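Local coordinates for protein flavodoxin (Bacillus cereus, PDB 6GAQ) that binds flavin mononucleotide and probably serves as a low-potential electron donor to redox enzymes, at residues 20-25 / 62-67. Residues are numbered along the deposited sequence; the frame is centred on the assembly and turned at random.
With FMN (flavin mononucleotide), chain C.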
loop_
_atom_site.group_PDB
_atom_site.type_symbol
_atom_site.label_atom_id
_atom_site.label_comp_id
_atom_site.label_asym_id
_atom_site.label_seq_id
_atom_site.Cartn_x
_atom_site.Cartn_y
_atom_site.Cartn_z
ATOM N N GLY A 20 -9.358 7.332 8.045
ATOM C CA GLY A 20 -9.489 5.963 8.499
ATOM C C GLY A 20 -9.825 4.943 7.430
ATOM O O GLY A 20 -9.779 3.741 7.717
ATOM N N ASN A 21 -10.158 5.377 6.211
ATOM C CA ASN A 21 -10.549 4.425 5.175
ATOM C C ASN A 21 -9.369 3.560 4.743
ATOM O O ASN A 21 -9.478 2.330 4.691
ATOM C CB ASN A 21 -11.144 5.163 3.976
ATOM C CG ASN A 21 -12.312 6.049 4.359
ATOM O OD1 ASN A 21 -13.087 5.721 5.258
ATOM N ND2 ASN A 21 -12.445 7.181 3.677
ATOM N N THR A 22 -8.234 4.188 4.425
ATOM C CA THR A 22 -7.049 3.422 4.049
ATOM C C THR A 22 -6.546 2.584 5.218
ATOM O O THR A 22 -6.081 1.453 5.028
ATOM C CB THR A 22 -5.948 4.361 3.554
ATOM O OG1 THR A 22 -6.499 5.294 2.616
ATOM C CG2 THR A 22 -4.834 3.571 2.880
ATOM N N GLU A 23 -6.631 3.127 6.435
ATOM C CA GLU A 23 -6.228 2.375 7.619
ATOM C C GLU A 23 -7.059 1.107 7.776
ATOM O O GLU A 23 -6.527 0.047 8.130
ATOM C CB GLU A 23 -6.355 3.260 8.859
ATOM C CG GLU A 23 -5.882 2.619 10.149
ATOM C CD GLU A 23 -6.102 3.516 11.351
ATOM O OE1 GLU A 23 -6.104 4.753 11.176
ATOM O OE2 GLU A 23 -6.274 2.987 12.469
ATOM N N SER A 24 -8.364 1.194 7.510
ATOM C CA SER A 24 -9.219 0.013 7.595
ATOM C C SER A 24 -8.833 -1.023 6.547
ATOM O O SER A 24 -8.898 -2.231 6.804
ATOM C CB SER A 24 -10.684 0.418 7.440
ATOM O OG SER A 24 -11.023 1.451 8.349
ATOM N N ILE A 25 -8.431 -0.569 5.358
ATOM C CA ILE A 25 -7.941 -1.492 4.338
ATOM C C ILE A 25 -6.656 -2.160 4.805
ATOM O O ILE A 25 -6.458 -3.366 4.611
ATOM C CB ILE A 25 -7.738 -0.757 3.000
ATOM C CG1 ILE A 25 -9.034 -0.080 2.557
ATOM C CG2 ILE A 25 -7.251 -1.721 1.933
ATOM C CD1 ILE A 25 -8.842 0.900 1.427
ATOM N N GLY A 62 0.288 1.815 1.041
ATOM C CA GLY A 62 -1.097 2.223 0.923
ATOM C C GLY A 62 -1.284 3.698 1.203
ATOM O O GLY A 62 -0.684 4.236 2.138
ATOM N N SER A 63 -2.106 4.369 0.404
ATOM C CA SER A 63 -2.306 5.799 0.585
ATOM C C SER A 63 -3.618 6.217 -0.057
ATOM O O SER A 63 -4.021 5.676 -1.090
ATOM C CB SER A 63 -1.149 6.607 -0.014
ATOM O OG SER A 63 -1.529 7.956 -0.230
ATOM N N TYR A 64 -4.278 7.183 0.572
ATOM C CA TYR A 64 -5.421 7.829 -0.045
ATOM C C TYR A 64 -4.944 8.897 -1.023
ATOM O O TYR A 64 -3.780 9.307 -1.020
ATOM C CB TYR A 64 -6.338 8.442 1.016
ATOM C CG TYR A 64 -5.730 9.583 1.805
ATOM C CD1 TYR A 64 -4.782 9.346 2.794
ATOM C CD2 TYR A 64 -6.115 10.895 1.573
ATOM C CE1 TYR A 64 -4.230 10.386 3.521
ATOM C CE2 TYR A 64 -5.568 11.939 2.295
ATOM C CZ TYR A 64 -4.629 11.680 3.267
ATOM O OH TYR A 64 -4.084 12.720 3.985
ATOM N N THR A 65 -5.857 9.340 -1.880
ATOM C CA THR A 65 -5.554 10.357 -2.876
ATOM C C THR A 65 -6.151 11.690 -2.447
ATOM O O THR A 65 -7.303 11.754 -2.009
ATOM C CB THR A 65 -6.093 9.959 -4.252
ATOM O OG1 THR A 65 -5.558 8.684 -4.627
ATOM C CG2 THR A 65 -5.690 10.986 -5.295
ATOM N N TRP A 66 -5.356 12.752 -2.564
ATOM C CA TRP A 66 -5.783 14.087 -2.192
ATOM C C TRP A 66 -6.059 14.912 -3.452
ATOM O O TRP A 66 -6.212 14.359 -4.551
ATOM C CB TRP A 66 -4.729 14.720 -1.280
ATOM C CG TRP A 66 -5.292 15.731 -0.319
ATOM C CD1 TRP A 66 -4.870 17.016 -0.148
ATOM C CD2 TRP A 66 -6.377 15.540 0.601
ATOM N NE1 TRP A 66 -5.622 17.639 0.820
ATOM C CE2 TRP A 66 -6.553 16.754 1.295
ATOM C CE3 TRP A 66 -7.217 14.463 0.905
ATOM C CZ2 TRP A 66 -7.533 16.920 2.273
ATOM C CZ3 TRP A 66 -8.187 14.630 1.879
ATOM C CH2 TRP A 66 -8.337 15.849 2.550
ATOM N N GLY A 67 -6.116 16.233 -3.291
ATOM C CA GLY A 67 -6.533 17.137 -4.348
ATOM C C GLY A 67 -5.825 16.987 -5.680
ATOM O O GLY A 67 -4.592 16.972 -5.744
HETATM N N1 FMN C . -10.059 10.673 -4.212
HETATM C C2 FMN C . -9.516 10.302 -5.426
HETATM O O2 FMN C . -9.604 9.136 -5.805
HETATM N N3 FMN C . -8.875 11.235 -6.215
HETATM C C4 FMN C . -8.772 12.546 -5.794
HETATM O O4 FMN C . -8.200 13.376 -6.498
HETATM C C4A FMN C . -9.318 12.923 -4.573
HETATM N N5 FMN C . -9.218 14.232 -4.151
HETATM C C5A FMN C . -9.760 14.605 -2.939
HETATM C C6 FMN C . -9.656 15.926 -2.517
HETATM C C7 FMN C . -10.200 16.311 -1.298
HETATM C C7M FMN C . -10.085 17.737 -0.847
HETATM C C8 FMN C . -10.847 15.374 -0.500
HETATM C C8M FMN C . -11.436 15.783 0.817
HETATM C C9 FMN C . -10.950 14.053 -0.923
HETATM C C9A FMN C . -10.407 13.665 -2.143
HETATM N N10 FMN C . -10.499 12.350 -2.560
HETATM C C10 FMN C . -9.963 11.981 -3.780
HETATM C "C1'" FMN C . -11.212 11.330 -1.717
HETATM C "C2'" FMN C . -10.338 10.615 -0.692
HETATM O "O2'" FMN C . -9.264 9.965 -1.332
HETATM C "C3'" FMN C . -11.212 9.595 0.033
HETATM O "O3'" FMN C . -12.080 10.271 0.917
HETATM C "C4'" FMN C . -10.423 8.536 0.799
HETATM O "O4'" FMN C . -11.267 7.434 1.049
HETATM C "C5'" FMN C . -9.873 9.043 2.129
HETATM O "O5'" FMN C . -9.132 7.996 2.719
HETATM P P FMN C . -8.634 8.058 4.251
HETATM O O1P FMN C . -9.808 7.764 5.151
HETATM O O2P FMN C . -7.562 7.019 4.474
HETATM O O3P FMN C . -8.091 9.432 4.563
#
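T22 meets the 62-67 segment through both side-chain branches, and all four touching residues are buried. Its methyl CG2, anti to the backbone N, packs 3.8 Å from S63 N, where glycine at 62 puts no side chain in the way. OG1 lies 3.5 Å from Y64 CB, the side chains crossing at about a right angle. The same hydroxyl hydrogen-bonds FMN O2P at 2.7 Å, and T22 N donates to that oxygen with an N-H...O angle of 163°, so T22 grips O2P twice. N21 N hydrogen-bonds FMN O1P at 2.6 Å. Backbone amides donated to the phosphate where helix 21-35 begins, with G20 at its N-cap, are characteristic of the phosphate-binding loop of flavodoxins. Y64 covers the phosphate: FMN O3P stands 3.6 Å above the Y64 ring plane, offset toward the rim, while Y64 OH is hydrogen-bonded to E74 OE1.

Beyond this tightly packed part the segments diverge and FMN bridges them. N21 ND2 donates to FMN O4' at 2.9 Å, and FMN O2' to T65 O at 2.7 Å; the six-membered ring of W66 lies nearly parallel to the dimethylbenzene end of the flavin and offset from it, W66 CZ3 3.6 Å from FMN C8. N21 and W66 are both partly exposed. The contact joins the start of helix 21-35 to the end of strand 58-63, between strands 11-16 and 91-98 in the parallel sheet, with F95 of the latter also touching T22.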